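Local coordinates for protein maleylacetate reductase (Agrobacterium tumefaciens, PDB 3HL0) that catalyses the NADH-dependent reduction of maleylacetate to 3-oxoadipate, as a member of the iron-containing alcohol dehydrogenase family, at residues T119-S124 against G216-A221. Sequence-based numbering, arbitrary orientation.
Sequences TTYAGS and GARETA. With NAD (nicotinamide-adenine-dinucleotide), chain D.
In the NAD-binding loop that follows strand 113-118, Tyr121 turns away from the cofactor to Arg218 and Ala221 on helix 215-234, joining the nucleotide-binding part of the fold to the helical C-terminal part. The evidence for a directed bond is geometric: Arg218 NH1 donates to Tyr121 OH at 3.1 Å. The N-H...O angle is 158°, and the phenol oxygen meets the guanidinium at its edge, in plane, with the ring plane turned 42° from it. Ala221 CB packs obliquely against the phenol end, 3.7 Å from Tyr121 CZ. A water in the ring plane, 2.7 Å from Tyr121 OH, donates to Arg218 O, tying the hydroxyl to the helix backbone as well. A bend at chi2 helps bring the guanidinium back to the tyrosine, and Pro212 O, Leu161 O and Ser166 OG also fix its orientation. On the cofactor side, Thr120 OG1 binds NAD O2N at 2.7 Å while accepting from Ala122 N in an ST turn, and Thr119 O accepts a hydrogen bond from NAD N6A at 3.0 Å. Tyr121 is thus a buried second-shell residue: its hydroxyl, gripped by arginine and water, ties the loop, just past these two cofactor ligands, to the helix, and the nearby guanidinium probably polarises the phenol oxygen.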
loop_
_atom_site.group_PDB
_atom_site.type_symbol
_atom_site.label_atom_id
_atom_site.label_comp_id
_atom_site.label_asym_id
_atom_site.label_seq_id
_atom_site.Cartn_x
_atom_site.Cartn_y
_atom_site.Cartn_z
ATOM N N THR A 119 -1.426 -9.631 -11.993
ATOM C CA THR A 119 -2.699 -8.924 -11.837
ATOM C C THR A 119 -2.481 -7.412 -11.801
ATOM O O THR A 119 -3.401 -6.671 -11.482
ATOM C CB THR A 119 -3.458 -9.399 -10.579
ATOM O OG1 THR A 119 -2.662 -9.121 -9.401
ATOM C CG2 THR A 119 -3.744 -10.949 -10.642
ATOM N N THR A 120 -1.251 -6.969 -12.070
ATOM C CA THR A 120 -0.979 -5.526 -12.270
ATOM C C THR A 120 -0.223 -5.365 -13.567
ATOM O O THR A 120 -0.138 -6.309 -14.377
ATOM C CB THR A 120 -0.157 -4.865 -11.126
ATOM O OG1 THR A 120 1.212 -5.308 -11.180
ATOM C CG2 THR A 120 -0.758 -5.178 -9.737
ATOM N N TYR A 121 0.337 -4.173 -13.790
ATOM C CA TYR A 121 1.049 -3.874 -15.022
ATOM C C TYR A 121 2.558 -3.785 -14.833
ATOM O O TYR A 121 3.277 -3.324 -15.702
ATOM C CB TYR A 121 0.493 -2.576 -15.633
ATOM C CG TYR A 121 -1.035 -2.647 -15.848
ATOM C CD1 TYR A 121 -1.636 -3.792 -16.411
ATOM C CD2 TYR A 121 -1.864 -1.582 -15.455
ATOM C CE1 TYR A 121 -3.012 -3.866 -16.585
ATOM C CE2 TYR A 121 -3.241 -1.642 -15.611
ATOM C CZ TYR A 121 -3.811 -2.793 -16.187
ATOM O OH TYR A 121 -5.173 -2.816 -16.330
ATOM N N ALA A 122 3.042 -4.254 -13.698
ATOM C CA ALA A 122 4.485 -4.123 -13.353
ATOM C C ALA A 122 5.421 -4.826 -14.339
ATOM O O ALA A 122 6.533 -4.341 -14.585
ATOM C CB ALA A 122 4.738 -4.693 -11.908
ATOM N N GLY A 123 4.996 -5.995 -14.854
ATOM C CA GLY A 123 5.823 -6.656 -15.878
ATOM C C GLY A 123 6.939 -7.562 -15.373
ATOM O O GLY A 123 7.668 -8.119 -16.189
ATOM N N SER A 124 7.079 -7.703 -14.044
ATOM C CA SER A 124 8.164 -8.560 -13.450
ATOM C C SER A 124 8.110 -9.990 -13.961
ATOM O O SER A 124 9.153 -10.690 -14.011
ATOM C CB SER A 124 7.964 -8.599 -11.943
ATOM O OG SER A 124 9.050 -9.272 -11.297
ATOM N N GLY A 216 -12.528 -5.346 -22.529
ATOM C CA GLY A 216 -11.721 -5.028 -23.727
ATOM C C GLY A 216 -10.569 -4.102 -23.397
ATOM O O GLY A 216 -9.423 -4.335 -23.809
ATOM N N ALA A 217 -10.870 -3.043 -22.651
ATOM C CA ALA A 217 -9.798 -2.120 -22.243
ATOM C C ALA A 217 -8.788 -2.805 -21.317
ATOM O O ALA A 217 -7.572 -2.551 -21.418
ATOM C CB ALA A 217 -10.396 -0.872 -21.591
ATOM N N ARG A 218 -9.267 -3.630 -20.383
ATOM C CA ARG A 218 -8.382 -4.409 -19.521
ATOM C C ARG A 218 -7.477 -5.351 -20.326
ATOM O O ARG A 218 -6.301 -5.476 -20.023
ATOM C CB ARG A 218 -9.141 -5.178 -18.424
ATOM C CG ARG A 218 -9.756 -4.257 -17.335
ATOM C CD ARG A 218 -8.697 -3.537 -16.498
ATOM N NE ARG A 218 -9.367 -2.962 -15.323
ATOM C CZ ARG A 218 -8.746 -2.391 -14.303
ATOM N NH1 ARG A 218 -7.417 -2.232 -14.303
ATOM N NH2 ARG A 218 -9.481 -1.988 -13.265
ATOM N N GLU A 219 -8.034 -5.997 -21.351
ATOM C CA GLU A 219 -7.209 -6.879 -22.171
ATOM C C GLU A 219 -6.085 -6.095 -22.834
ATOM O O GLU A 219 -4.915 -6.558 -22.840
ATOM C CB GLU A 219 -8.096 -7.585 -23.225
ATOM C CG GLU A 219 -8.992 -8.641 -22.587
ATOM C CD GLU A 219 -9.870 -9.313 -23.630
ATOM O OE1 GLU A 219 -10.158 -8.679 -24.664
ATOM O OE2 GLU A 219 -10.250 -10.475 -23.421
ATOM N N THR A 220 -6.432 -4.941 -23.378
ATOM C CA THR A 220 -5.484 -4.132 -24.116
ATOM C C THR A 220 -4.395 -3.667 -23.144
ATOM O O THR A 220 -3.203 -3.718 -23.471
ATOM C CB THR A 220 -6.193 -2.954 -24.790
ATOM O OG1 THR A 220 -7.120 -3.519 -25.752
ATOM C CG2 THR A 220 -5.213 -2.086 -25.530
ATOM N N ALA A 221 -4.796 -3.216 -21.954
ATOM C CA ALA A 221 -3.741 -2.753 -21.022
ATOM C C ALA A 221 -2.825 -3.897 -20.566
ATOM O O ALA A 221 -1.630 -3.710 -20.381
ATOM C CB ALA A 221 -4.365 -2.104 -19.801
HETATM P PA NAD D . 2.287 -4.764 -5.638
HETATM O O1A NAD D . 2.568 -6.129 -6.162
HETATM O O2A NAD D . 3.129 -4.254 -4.532
HETATM O O5B NAD D . 0.719 -4.642 -5.372
HETATM C C5B NAD D . 0.238 -3.533 -4.605
HETATM C C4B NAD D . -1.057 -3.971 -3.936
HETATM O O4B NAD D . -2.056 -4.151 -4.938
HETATM C C3B NAD D . -0.896 -5.303 -3.180
HETATM O O3B NAD D . -1.540 -5.270 -1.893
HETATM C C2B NAD D . -1.584 -6.273 -4.114
HETATM O O2B NAD D . -2.125 -7.398 -3.451
HETATM C C1B NAD D . -2.684 -5.412 -4.753
HETATM N N9A NAD D . -3.138 -5.924 -6.069
HETATM C C8A NAD D . -2.347 -6.264 -7.150
HETATM N N7A NAD D . -3.145 -6.678 -8.161
HETATM C C5A NAD D . -4.450 -6.628 -7.749
HETATM C C6A NAD D . -5.653 -6.948 -8.378
HETATM N N6A NAD D . -5.783 -7.134 -9.717
HETATM N N1A NAD D . -6.812 -6.780 -7.619
HETATM C C2A NAD D . -6.764 -6.296 -6.331
HETATM N N3A NAD D . -5.585 -5.970 -5.712
HETATM C C4A NAD D . -4.437 -6.143 -6.431
HETATM O O3 NAD D . 2.489 -3.638 -6.805
HETATM P PN NAD D . 3.339 -3.683 -8.187
HETATM O O1N NAD D . 3.476 -2.251 -8.583
HETATM O O2N NAD D . 2.641 -4.631 -9.053
HETATM O O5D NAD D . 4.787 -4.240 -7.797
HETATM C C5D NAD D . 5.770 -3.424 -7.166
HETATM C C4D NAD D . 6.921 -4.345 -6.761
HETATM O O4D NAD D . 7.350 -5.052 -7.915
HETATM C C3D NAD D . 8.112 -3.517 -6.295
HETATM O O3D NAD D . 8.801 -4.275 -5.288
HETATM C C2D NAD D . 8.947 -3.397 -7.548
HETATM O O2D NAD D . 10.331 -3.128 -7.315
HETATM C C1D NAD D . 8.716 -4.756 -8.182
HETATM N N1N NAD D . 8.951 -4.779 -9.620
HETATM C C2N NAD D . 9.918 -5.629 -10.065
HETATM C C3N NAD D . 10.182 -5.689 -11.418
HETATM C C7N NAD D . 11.219 -6.668 -11.787
HETATM O O7N NAD D . 11.412 -6.789 -13.110
HETATM N N7N NAD D . 11.910 -7.367 -10.854
HETATM C C4N NAD D . 9.442 -4.924 -12.386
HETATM C C5N NAD D . 8.460 -4.056 -11.905
HETATM C C6N NAD D . 8.230 -3.990 -10.519
HETATM O O HOH W 1 -5.805 -5.221 -17.371
#